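Local coordinates for putative HMP/thiamine permease protein YkoE (Bacillus subtilis, PDB 5EDL) that is the S component of an energy-coupling factor transporter, binds thiamine within the membrane and probably carries it, or its hydroxymethylpyrimidine relatives, across, at residues V86-I91 against F126-F131; I13-A18 against A72-L77; V8-I13 against V52-M57. All blocks are in the same frame, centred on the assembly; numbering follows the deposited sequence.

Contact 1: V86-I91 against F126-F131. With VIB (3-(4-amino-2-methyl-pyrimidin-5-ylmethyl)-5-(2-hydroxy-ethyl)-4-methyl-thiazol-3-ium), chain B; MPG ([(Z)-octadec-9-enyl] (2R)-2,3-bis(oxidanyl)propanoate), chain D.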
loop_
_atom_site.group_PDB
_atom_site.type_symbol
_atom_site.label_atom_id
_atom_site.label_comp_id
_atom_site.label_asym_id
_atom_site.label_seq_id
_atom_site.Cartn_x
_atom_site.Cartn_y
_atom_site.Cartn_z
ATOM N N VAL A 86 10.261 5.995 -10.624
ATOM C CA VAL A 86 9.608 5.247 -9.557
ATOM C C VAL A 86 8.751 6.203 -8.702
ATOM O O VAL A 86 7.753 5.796 -8.125
ATOM C CB VAL A 86 10.615 4.489 -8.655
ATOM C CG1 VAL A 86 11.355 5.453 -7.713
ATOM C CG2 VAL A 86 9.877 3.410 -7.840
ATOM N N ILE A 87 9.135 7.476 -8.641
ATOM C CA ILE A 87 8.341 8.461 -7.914
ATOM C C ILE A 87 7.021 8.719 -8.655
ATOM O O ILE A 87 5.984 8.913 -8.029
ATOM C CB ILE A 87 9.103 9.785 -7.703
ATOM C CG1 ILE A 87 10.320 9.543 -6.796
ATOM C CG2 ILE A 87 8.173 10.845 -7.105
ATOM C CD1 ILE A 87 11.296 10.699 -6.711
ATOM N N VAL A 88 7.064 8.682 -9.986
ATOM C CA VAL A 88 5.851 8.817 -10.782
ATOM C C VAL A 88 4.906 7.635 -10.549
ATOM O O VAL A 88 3.712 7.823 -10.301
ATOM C CB VAL A 88 6.145 8.913 -12.292
ATOM C CG1 VAL A 88 4.847 9.180 -13.055
ATOM C CG2 VAL A 88 7.197 9.998 -12.590
ATOM N N ILE A 89 5.422 6.410 -10.620
ATOM C CA ILE A 89 4.519 5.280 -10.420
ATOM C C ILE A 89 4.035 5.275 -8.972
ATOM O O ILE A 89 2.917 4.843 -8.679
ATOM C CB ILE A 89 5.163 3.912 -10.799
ATOM C CG1 ILE A 89 4.049 2.904 -11.158
ATOM C CG2 ILE A 89 6.096 3.411 -9.694
ATOM C CD1 ILE A 89 4.516 1.581 -11.769
ATOM N N GLY A 90 4.859 5.800 -8.068
ATOM C CA GLY A 90 4.452 5.945 -6.677
ATOM C C GLY A 90 3.264 6.888 -6.541
ATOM O O GLY A 90 2.280 6.569 -5.873
ATOM N N ILE A 91 3.354 8.049 -7.184
ATOM C CA ILE A 91 2.251 9.005 -7.205
ATOM C C ILE A 91 1.003 8.330 -7.790
ATOM O O ILE A 91 -0.072 8.390 -7.198
ATOM C CB ILE A 91 2.603 10.271 -8.019
ATOM C CG1 ILE A 91 3.704 11.086 -7.310
ATOM C CG2 ILE A 91 1.350 11.121 -8.278
ATOM C CD1 ILE A 91 4.351 12.148 -8.200
ATOM N N PHE A 126 -1.180 -0.289 -13.609
ATOM C CA PHE A 126 -1.272 -0.994 -14.892
ATOM C C PHE A 126 -1.447 0.024 -16.031
ATOM O O PHE A 126 -0.835 -0.093 -17.090
ATOM C CB PHE A 126 -2.412 -2.018 -14.878
ATOM C CG PHE A 126 -2.149 -3.222 -15.734
ATOM C CD1 PHE A 126 -1.454 -4.313 -15.228
ATOM C CD2 PHE A 126 -2.572 -3.258 -17.052
ATOM C CE1 PHE A 126 -1.206 -5.420 -16.011
ATOM C CE2 PHE A 126 -2.318 -4.372 -17.849
ATOM C CZ PHE A 126 -1.639 -5.453 -17.326
ATOM N N ILE A 127 -2.259 1.047 -15.786
ATOM C CA ILE A 127 -2.397 2.137 -16.742
ATOM C C ILE A 127 -1.042 2.782 -17.016
ATOM O O ILE A 127 -0.663 2.968 -18.181
ATOM C CB ILE A 127 -3.373 3.209 -16.233
ATOM C CG1 ILE A 127 -4.791 2.633 -16.165
ATOM C CG2 ILE A 127 -3.287 4.449 -17.121
ATOM C CD1 ILE A 127 -5.812 3.579 -15.548
ATOM N N TYR A 128 -0.319 3.102 -15.940
ATOM C CA TYR A 128 1.019 3.673 -16.045
ATOM C C TYR A 128 1.924 2.809 -16.942
ATOM O O TYR A 128 2.608 3.323 -17.829
ATOM C CB TYR A 128 1.651 3.825 -14.655
ATOM C CG TYR A 128 3.119 4.205 -14.671
ATOM C CD1 TYR A 128 4.111 3.231 -14.729
ATOM C CD2 TYR A 128 3.513 5.530 -14.629
ATOM C CE1 TYR A 128 5.465 3.572 -14.747
ATOM C CE2 TYR A 128 4.863 5.886 -14.639
ATOM C CZ TYR A 128 5.833 4.898 -14.700
ATOM O OH TYR A 128 7.171 5.239 -14.717
ATOM N N ASP A 129 1.907 1.499 -16.709
ATOM C CA ASP A 129 2.775 0.592 -17.457
ATOM C C ASP A 129 2.452 0.523 -18.950
ATOM O O ASP A 129 3.348 0.339 -19.777
ATOM C CB ASP A 129 2.708 -0.809 -16.850
ATOM C CG ASP A 129 3.435 -0.898 -15.515
ATOM O OD1 ASP A 129 4.341 -0.066 -15.255
ATOM O OD2 ASP A 129 3.103 -1.811 -14.741
ATOM N N LEU A 130 1.174 0.655 -19.293
ATOM C CA LEU A 130 0.771 0.697 -20.698
ATOM C C LEU A 130 1.326 1.946 -21.399
ATOM O O LEU A 130 1.566 1.932 -22.592
ATOM C CB LEU A 130 -0.756 0.643 -20.821
ATOM C CG LEU A 130 -1.378 -0.726 -20.530
ATOM C CD1 LEU A 130 -2.878 -0.606 -20.268
ATOM C CD2 LEU A 130 -1.087 -1.703 -21.697
ATOM N N PHE A 131 1.527 3.023 -20.644
ATOM C CA PHE A 131 2.134 4.227 -21.201
ATOM C C PHE A 131 3.655 4.148 -21.264
ATOM O O PHE A 131 4.266 4.567 -22.247
ATOM C CB PHE A 131 1.738 5.461 -20.384
ATOM C CG PHE A 131 0.369 5.973 -20.698
ATOM C CD1 PHE A 131 0.151 6.750 -21.829
ATOM C CD2 PHE A 131 -0.703 5.672 -19.878
ATOM C CE1 PHE A 131 -1.117 7.219 -22.128
ATOM C CE2 PHE A 131 -1.974 6.142 -20.170
ATOM C CZ PHE A 131 -2.183 6.909 -21.294
HETATM C CM2 VIB B . 7.090 2.511 -5.115
HETATM N N4A VIB B . 5.533 -0.492 -8.652
HETATM C CM4 VIB B . 7.980 -3.877 -11.081
HETATM O O1 VIB B . 5.444 -2.629 -13.716
HETATM C C7 VIB B . 6.427 -1.983 -14.501
HETATM C C6 VIB B . 7.784 -2.390 -13.981
HETATM C C2 VIB B . 8.279 -0.001 -10.862
HETATM S S1 VIB B . 8.101 -0.168 -12.408
HETATM C C5 VIB B . 7.977 -1.695 -12.645
HETATM C C4 VIB B . 8.046 -2.374 -11.373
HETATM N N3 VIB B . 8.244 -1.298 -10.248
HETATM C C7A VIB B . 8.388 -1.681 -8.847
HETATM C C4A VIB B . 6.604 -0.007 -7.809
HETATM N N3A VIB B . 6.383 0.958 -6.914
HETATM C C2A VIB B . 7.404 1.399 -6.130
HETATM N N1A VIB B . 8.652 0.842 -6.246
HETATM C C6A VIB B . 8.895 -0.143 -7.149
HETATM C C5A VIB B . 7.849 -0.568 -7.930
HETATM C C2 MPG D . 0.437 8.604 -16.559
HETATM C C3 MPG D . -0.451 7.469 -16.086
HETATM C C4 MPG D . -1.736 8.040 -15.527
HETATM C C5 MPG D . -2.558 6.986 -14.812
HETATM C C6 MPG D . -3.698 7.684 -14.098
HETATM C C7 MPG D . -4.731 6.687 -13.606
HETATM C C8 MPG D . -4.604 6.474 -12.109
HETATM C C9 MPG D . -5.634 7.283 -11.348
HETATM C C10 MPG D . -6.700 6.675 -10.782
HETATM C C11 MPG D . -6.887 5.174 -10.896
HETATM C C12 MPG D . -8.355 4.841 -11.074
HETATM C C13 MPG D . -8.671 3.534 -10.381
HETATM O O1 MPG D . 2.814 8.898 -16.706
HETATM C C1 MPG D . 1.745 8.054 -17.079
HETATM C CXD MPG D . 5.201 9.459 -17.397
HETATM O O2 MPG D . 5.268 10.712 -16.759
HETATM C C21 MPG D . 6.025 9.507 -18.668
HETATM O O3 MPG D . 7.400 9.480 -18.350
HETATM O O4 MPG D . 3.415 9.019 -18.890
HETATM C CX3 MPG D . 3.759 9.117 -17.728
#

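Contact 2: I13-A18 against A72-L77. With VIB (3-(4-amino-2-methyl-pyrimidin-5-ylmethyl)-5-(2-hydroxy-ethyl)-4-methyl-thiazol-3-ium), chain B.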
loop_
_atom_site.group_PDB
_atom_site.type_symbol
_atom_site.label_atom_id
_atom_site.label_comp_id
_atom_site.label_asym_id
_atom_site.label_seq_id
_atom_site.Cartn_x
_atom_site.Cartn_y
_atom_site.Cartn_z
ATOM N N ILE A 13 6.913 5.301 8.773
ATOM C CA ILE A 13 6.432 4.104 8.087
ATOM C C ILE A 13 6.833 4.099 6.603
ATOM O O ILE A 13 7.233 3.066 6.070
ATOM C CB ILE A 13 4.900 3.967 8.200
ATOM C CG1 ILE A 13 4.494 3.750 9.660
ATOM C CG2 ILE A 13 4.395 2.810 7.337
ATOM C CD1 ILE A 13 5.037 2.468 10.262
ATOM N N SER A 14 6.733 5.256 5.953
ATOM C CA SER A 14 7.085 5.390 4.538
ATOM C C SER A 14 8.549 5.088 4.305
ATOM O O SER A 14 8.925 4.415 3.336
ATOM C CB SER A 14 6.771 6.802 4.031
ATOM O OG SER A 14 5.387 7.051 4.070
ATOM N N ILE A 15 9.370 5.599 5.214
ATOM C CA ILE A 15 10.810 5.439 5.152
ATOM C C ILE A 15 11.218 3.987 5.351
ATOM O O ILE A 15 12.022 3.456 4.587
ATOM C CB ILE A 15 11.505 6.318 6.203
ATOM C CG1 ILE A 15 11.318 7.794 5.851
ATOM C CG2 ILE A 15 12.985 5.978 6.288
ATOM C CD1 ILE A 15 11.713 8.742 6.954
ATOM N N VAL A 16 10.664 3.356 6.382
ATOM C CA VAL A 16 10.955 1.956 6.669
ATOM C C VAL A 16 10.572 1.072 5.489
ATOM O O VAL A 16 11.345 0.208 5.059
ATOM C CB VAL A 16 10.207 1.467 7.929
ATOM C CG1 VAL A 16 10.299 -0.044 8.041
ATOM C CG2 VAL A 16 10.757 2.153 9.173
ATOM N N PHE A 17 9.380 1.288 4.954
ATOM C CA PHE A 17 8.922 0.448 3.858
ATOM C C PHE A 17 9.568 0.800 2.519
ATOM O O PHE A 17 9.534 -0.006 1.594
ATOM C CB PHE A 17 7.394 0.496 3.747
ATOM C CG PHE A 17 6.730 -0.542 4.583
ATOM C CD1 PHE A 17 6.425 -0.287 5.910
ATOM C CD2 PHE A 17 6.473 -1.801 4.066
ATOM C CE1 PHE A 17 5.867 -1.261 6.702
ATOM C CE2 PHE A 17 5.897 -2.777 4.856
ATOM C CZ PHE A 17 5.595 -2.510 6.171
ATOM N N ALA A 18 10.170 1.985 2.422
ATOM C CA ALA A 18 10.981 2.320 1.255
ATOM C C ALA A 18 12.123 1.317 1.114
ATOM O O ALA A 18 12.479 0.929 0.001
ATOM C CB ALA A 18 11.523 3.724 1.348
ATOM N N ALA A 72 8.084 6.171 -2.119
ATOM C CA ALA A 72 8.685 6.137 -3.459
ATOM C C ALA A 72 9.884 7.078 -3.574
ATOM O O ALA A 72 10.901 6.741 -4.205
ATOM C CB ALA A 72 7.652 6.487 -4.520
ATOM N N LEU A 73 9.751 8.261 -2.987
ATOM C CA LEU A 73 10.828 9.240 -2.966
ATOM C C LEU A 73 12.057 8.628 -2.316
ATOM O O LEU A 73 13.169 8.713 -2.841
ATOM C CB LEU A 73 10.402 10.519 -2.212
ATOM C CG LEU A 73 11.507 11.447 -1.696
ATOM C CD1 LEU A 73 12.375 11.946 -2.869
ATOM C CD2 LEU A 73 10.939 12.630 -0.900
ATOM N N VAL A 74 11.849 8.009 -1.163
ATOM C CA VAL A 74 12.958 7.483 -0.398
ATOM C C VAL A 74 13.562 6.266 -1.101
ATOM O O VAL A 74 14.782 6.083 -1.090
ATOM C CB VAL A 74 12.528 7.128 1.040
ATOM C CG1 VAL A 74 13.648 6.395 1.764
ATOM C CG2 VAL A 74 12.140 8.397 1.797
ATOM N N GLU A 75 12.711 5.445 -1.719
ATOM C CA GLU A 75 13.211 4.322 -2.504
ATOM C C GLU A 75 14.112 4.823 -3.652
ATOM O O GLU A 75 15.158 4.244 -3.927
ATOM C CB GLU A 75 12.057 3.477 -3.059
ATOM C CG GLU A 75 12.542 2.163 -3.658
ATOM C CD GLU A 75 11.486 1.471 -4.503
ATOM O OE1 GLU A 75 10.295 1.828 -4.378
ATOM O OE2 GLU A 75 11.859 0.586 -5.301
ATOM N N CYS A 76 13.693 5.902 -4.303
ATOM C CA CYS A 76 14.496 6.539 -5.341
ATOM C C CYS A 76 15.847 6.981 -4.780
ATOM O O CYS A 76 16.894 6.670 -5.345
ATOM C CB CYS A 76 13.755 7.739 -5.946
ATOM S SG CYS A 76 14.752 8.705 -7.142
ATOM N N LEU A 77 15.808 7.694 -3.656
ATOM C CA LEU A 77 17.016 8.176 -2.985
ATOM C C LEU A 77 17.983 7.050 -2.632
ATOM O O LEU A 77 19.198 7.208 -2.771
ATOM C CB LEU A 77 16.658 8.948 -1.697
ATOM C CG LEU A 77 15.835 10.226 -1.845
ATOM C CD1 LEU A 77 15.695 10.945 -0.512
ATOM C CD2 LEU A 77 16.441 11.141 -2.906
HETATM C CM2 VIB B . 7.090 2.511 -5.115
HETATM N N4A VIB B . 5.533 -0.492 -8.652
HETATM C CM4 VIB B . 7.980 -3.877 -11.081
HETATM O O1 VIB B . 5.444 -2.629 -13.716
HETATM C C7 VIB B . 6.427 -1.983 -14.501
HETATM C C6 VIB B . 7.784 -2.390 -13.981
HETATM C C2 VIB B . 8.279 -0.001 -10.862
HETATM S S1 VIB B . 8.101 -0.168 -12.408
HETATM C C5 VIB B . 7.977 -1.695 -12.645
HETATM C C4 VIB B . 8.046 -2.374 -11.373
HETATM N N3 VIB B . 8.244 -1.298 -10.248
HETATM C C7A VIB B . 8.388 -1.681 -8.847
HETATM C C4A VIB B . 6.604 -0.007 -7.809
HETATM N N3A VIB B . 6.383 0.958 -6.914
HETATM C C2A VIB B . 7.404 1.399 -6.130
HETATM N N1A VIB B . 8.652 0.842 -6.246
HETATM C C6A VIB B . 8.895 -0.143 -7.149
HETATM C C5A VIB B . 7.849 -0.568 -7.930
#

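Contact 3: V8-I13 against V52-M57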
loop_
_atom_site.group_PDB
_atom_site.type_symbol
_atom_site.label_atom_id
_atom_site.label_comp_id
_atom_site.label_asym_id
_atom_site.label_seq_id
_atom_site.Cartn_x
_atom_site.Cartn_y
_atom_site.Cartn_z
ATOM N N VAL A 8 4.243 12.807 11.282
ATOM C CA VAL A 8 5.515 12.187 11.635
ATOM C C VAL A 8 5.506 10.657 11.567
ATOM O O VAL A 8 6.432 10.066 11.008
ATOM C CB VAL A 8 5.969 12.600 13.046
ATOM C CG1 VAL A 8 7.237 11.855 13.432
ATOM C CG2 VAL A 8 6.193 14.106 13.118
ATOM N N ILE A 9 4.489 10.012 12.142
ATOM C CA ILE A 9 4.432 8.545 12.121
ATOM C C ILE A 9 4.256 8.018 10.694
ATOM O O ILE A 9 4.788 6.961 10.327
ATOM C CB ILE A 9 3.292 7.987 12.995
ATOM C CG1 ILE A 9 3.259 6.466 12.896
ATOM C CG2 ILE A 9 1.948 8.511 12.540
ATOM C CD1 ILE A 9 2.045 5.853 13.518
ATOM N N MET A 10 3.501 8.760 9.894
ATOM C CA MET A 10 3.298 8.381 8.509
ATOM C C MET A 10 4.637 8.365 7.769
ATOM O O MET A 10 4.916 7.462 6.992
ATOM C CB MET A 10 2.313 9.319 7.814
ATOM C CG MET A 10 2.114 8.936 6.357
ATOM S SD MET A 10 1.079 10.026 5.390
ATOM C CE MET A 10 1.849 11.625 5.654
ATOM N N SER A 11 5.472 9.358 8.048
ATOM C CA SER A 11 6.788 9.452 7.430
ATOM C C SER A 11 7.710 8.305 7.835
ATOM O O SER A 11 8.410 7.742 6.992
ATOM C CB SER A 11 7.443 10.787 7.786
ATOM O OG SER A 11 6.710 11.868 7.248
ATOM N N VAL A 12 7.734 7.961 9.120
ATOM C CA VAL A 12 8.606 6.877 9.550
ATOM C C VAL A 12 8.212 5.570 8.866
ATOM O O VAL A 12 9.076 4.830 8.413
ATOM C CB VAL A 12 8.604 6.692 11.085
ATOM C CG1 VAL A 12 8.908 8.015 11.771
ATOM C CG2 VAL A 12 7.291 6.119 11.564
ATOM N N ILE A 13 6.913 5.301 8.773
ATOM C CA ILE A 13 6.432 4.104 8.087
ATOM C C ILE A 13 6.833 4.099 6.603
ATOM O O ILE A 13 7.233 3.066 6.070
ATOM C CB ILE A 13 4.900 3.967 8.200
ATOM C CG1 ILE A 13 4.494 3.750 9.660
ATOM C CG2 ILE A 13 4.395 2.810 7.337
ATOM C CD1 ILE A 13 5.037 2.468 10.262
ATOM N N VAL A 52 -2.044 1.342 2.280
ATOM C CA VAL A 52 -3.065 0.700 3.081
ATOM C C VAL A 52 -2.761 0.901 4.573
ATOM O O VAL A 52 -3.653 1.215 5.342
ATOM C CB VAL A 52 -3.181 -0.802 2.736
ATOM C CG1 VAL A 52 -3.995 -1.549 3.799
ATOM C CG2 VAL A 52 -3.815 -0.970 1.355
ATOM N N ILE A 53 -1.495 0.742 4.947
ATOM C CA ILE A 53 -1.052 0.882 6.333
ATOM C C ILE A 53 -1.359 2.286 6.856
ATOM O O ILE A 53 -2.034 2.441 7.869
ATOM C CB ILE A 53 0.470 0.573 6.469
ATOM C CG1 ILE A 53 0.731 -0.917 6.163
ATOM C CG2 ILE A 53 1.000 1.001 7.862
ATOM C CD1 ILE A 53 2.204 -1.328 6.123
ATOM N N ALA A 54 -0.905 3.305 6.135
ATOM C CA ALA A 54 -1.103 4.684 6.573
ATOM C C ALA A 54 -2.584 5.032 6.690
ATOM O O ALA A 54 -2.976 5.671 7.652
ATOM C CB ALA A 54 -0.410 5.660 5.636
ATOM N N ALA A 55 -3.391 4.615 5.713
ATOM C CA ALA A 55 -4.818 4.943 5.726
ATOM C C ALA A 55 -5.532 4.222 6.870
ATOM O O ALA A 55 -6.293 4.825 7.620
ATOM C CB ALA A 55 -5.472 4.594 4.392
ATOM N N TYR A 56 -5.285 2.923 6.977
ATOM C CA TYR A 56 -5.930 2.104 7.999
ATOM C C TYR A 56 -5.528 2.563 9.414
ATOM O O TYR A 56 -6.354 2.573 10.329
ATOM C CB TYR A 56 -5.584 0.631 7.751
ATOM C CG TYR A 56 -6.153 -0.388 8.721
ATOM C CD1 TYR A 56 -7.515 -0.650 8.784
ATOM C CD2 TYR A 56 -5.311 -1.117 9.535
ATOM C CE1 TYR A 56 -8.023 -1.599 9.672
ATOM C CE2 TYR A 56 -5.796 -2.064 10.411
ATOM C CZ TYR A 56 -7.147 -2.299 10.486
ATOM O OH TYR A 56 -7.585 -3.251 11.356
ATOM N N MET A 57 -4.280 2.991 9.580
ATOM C CA MET A 57 -3.808 3.461 10.884
ATOM C C MET A 57 -4.353 4.837 11.237
ATOM O O MET A 57 -4.807 5.052 12.350
ATOM C CB MET A 57 -2.279 3.526 10.942
ATOM C CG MET A 57 -1.562 2.188 11.044
ATOM S SD MET A 57 0.223 2.476 11.248
ATOM C CE MET A 57 0.181 4.178 11.839
#

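Contact 1: V86-I91 against F126-F131
Ile89 and Tyr128 mark the nearest backbone approach of segments 86-91 and 126-131, their CA atoms 6.8 Å apart where two helices of this S-component bundle run at 142° between chain directions. The axes stay 10.3 Å apart, so the large tyrosine ring bridges the interval and no hydrogen bond crosses it. Tyr128 holds CG anti to the backbone N (chi1 171°), which sends the ring across to helix 85-103. Ile89 lies over one face: CG1 makes a CH-pi contact, 3.9 Å from the ring centroid and 24° off the normal, while CD1 meets the rim at CD1 of Tyr128. Val88 touches the ring farther out, its CG1 3.7 Å from Tyr128 CE2, and MPG C1 approaches CD2, so a lipid also packs on the tyrosine. The thiamine side is lined by the same helices. Val86 CG2 packs on the pyrimidine of VIB, as does Ile89 CG2, 3.7 Å from VIB N3A. Asp129 is shared: OD2 forms a salt bridge with Arg150 and OD1 a hydrogen bond with Ser133. At the hydroxyethyl end of thiamine, VIB O1 donates to Asp129 OD2 at 2.7 Å.

Contact 2: I13-A18 against A72-L77
Apolar packing between Ala18 and Val74 forms the centre of this contact. Ala18 CB sits 3.4 Å from Val74 CG1, tighter than carbons usually pack, and 3.6 Å from Val74 CB, so the methyl presses against the base of the valine as well as one branch. With CG1 anti to the backbone N (chi1 172°), Val74 leaves its other branch, CG2, for Ile15, whose CG1 lies 4.2 Å away at the more exposed margin. The small alanine permits close backbones: the CA atoms of Ala18 and Glu75 are 4.8 Å apart, and the axes approach to 8.2 Å while crossing at -42°.

Backbone packing continues into Glu75, whose N is 3.7 Å from Ala18 CB and whose CB and CG pass beside Ala18 O. No hydrogen bond joins the two segments.

The polar contacts lie mainly at the carboxylate of Glu75. An extended chain, with CG anti to the backbone N (chi1 -169°), carries it beyond the helix interface to the pyrimidine of thiamine, where Glu75 OE1 lies 2.7 Å from VIB N1A. Thr25 OG1 and Asn80 ND2 both hydrogen-bond to OE2, holding the group in position from its other oxygen. An alanine here would take away both carboxylate oxygens and would probably leave VIB N1A without its close partner and Thr25 OG1 and Asn80 ND2 without this mate. Ser14 OG, hydrogen-bonded to Ser67 O, adds a polar tie from helix 4-35 to helix 63-77.

Ala72 CB, 4.1 Å from VIB CM2, also borders the ligand. Close, alanine-mediated packing of two transmembrane helices thus leads directly into the pyrimidine end of the thiamine pocket, the substrate site of this S component.

Contact 3: V8-I13 against V52-M57
Ile13 and Ile53 meet through their CG2 methyls, 3.9 Å apart, the two side chains passing each other at a slant. Each isoleucine has CG2 anti to its own backbone N, the consequence of chi1 near -65° in both, and these are the branches that touch. One turn away, Met10 CG packs on Ala54 CB at 4.2 Å; this is also where the backbones come nearest, with 6.1 Å between the CA atoms of Met10 and Ala54. At the other end Ile9 and Met57 reach toward one another tip to tip, CD1 against CE, but the modelled separation is too short to be real and only the fact of an apolar meeting can be kept.

The three pairs follow two helices of the membrane bundle, 4-35 and 49-58, packed nearly antiparallel at 156°. Their axes remain 10.3 Å apart, consistent with an interface filled by isoleucine and methionine side chains and crossed by no hydrogen bond.

Beyond this layer, a bend in the Met10 chain turns SD and CE from Ala54 toward helix 63-77. Val66 and Ser67 of that helix pack on Met10, and Ser67 also touches Ala54, so a third helix borders the Met10 and Ala54 pair. Around the Ile9 end, Leu175 lies against both Ile9 and Met57, while Ser166 of helix 140-170 touches both Ile53 and Met57. Farther out, on helix 49-58, Tyr56 OH is hydrogen-bonded to Asp167 OD1, joining this helix to helix 140-170.

In the fold
From the N terminus, helix 4-35 enters contact 3 first and contact 2 next, with Ile13 belonging to both. Contact 3 closes when the chain returns in helix 49-58, and contact 2 closes in the following helix, 63-77; because the segments alternate, the two closures cross, tying three helices together. They also touch directly, Phe17 CZ lying 3.6 Å from Ile53 CD1. Contact 1 opens only afterwards, on helix 85-103, and closes on helix 111-132, in series with the others. It meets contact 2 where Val86 CG1 packs on Cys76 CB, and both reach the same thiamine. Contact 3 stays about 11 Å from contact 1 between nearest atoms.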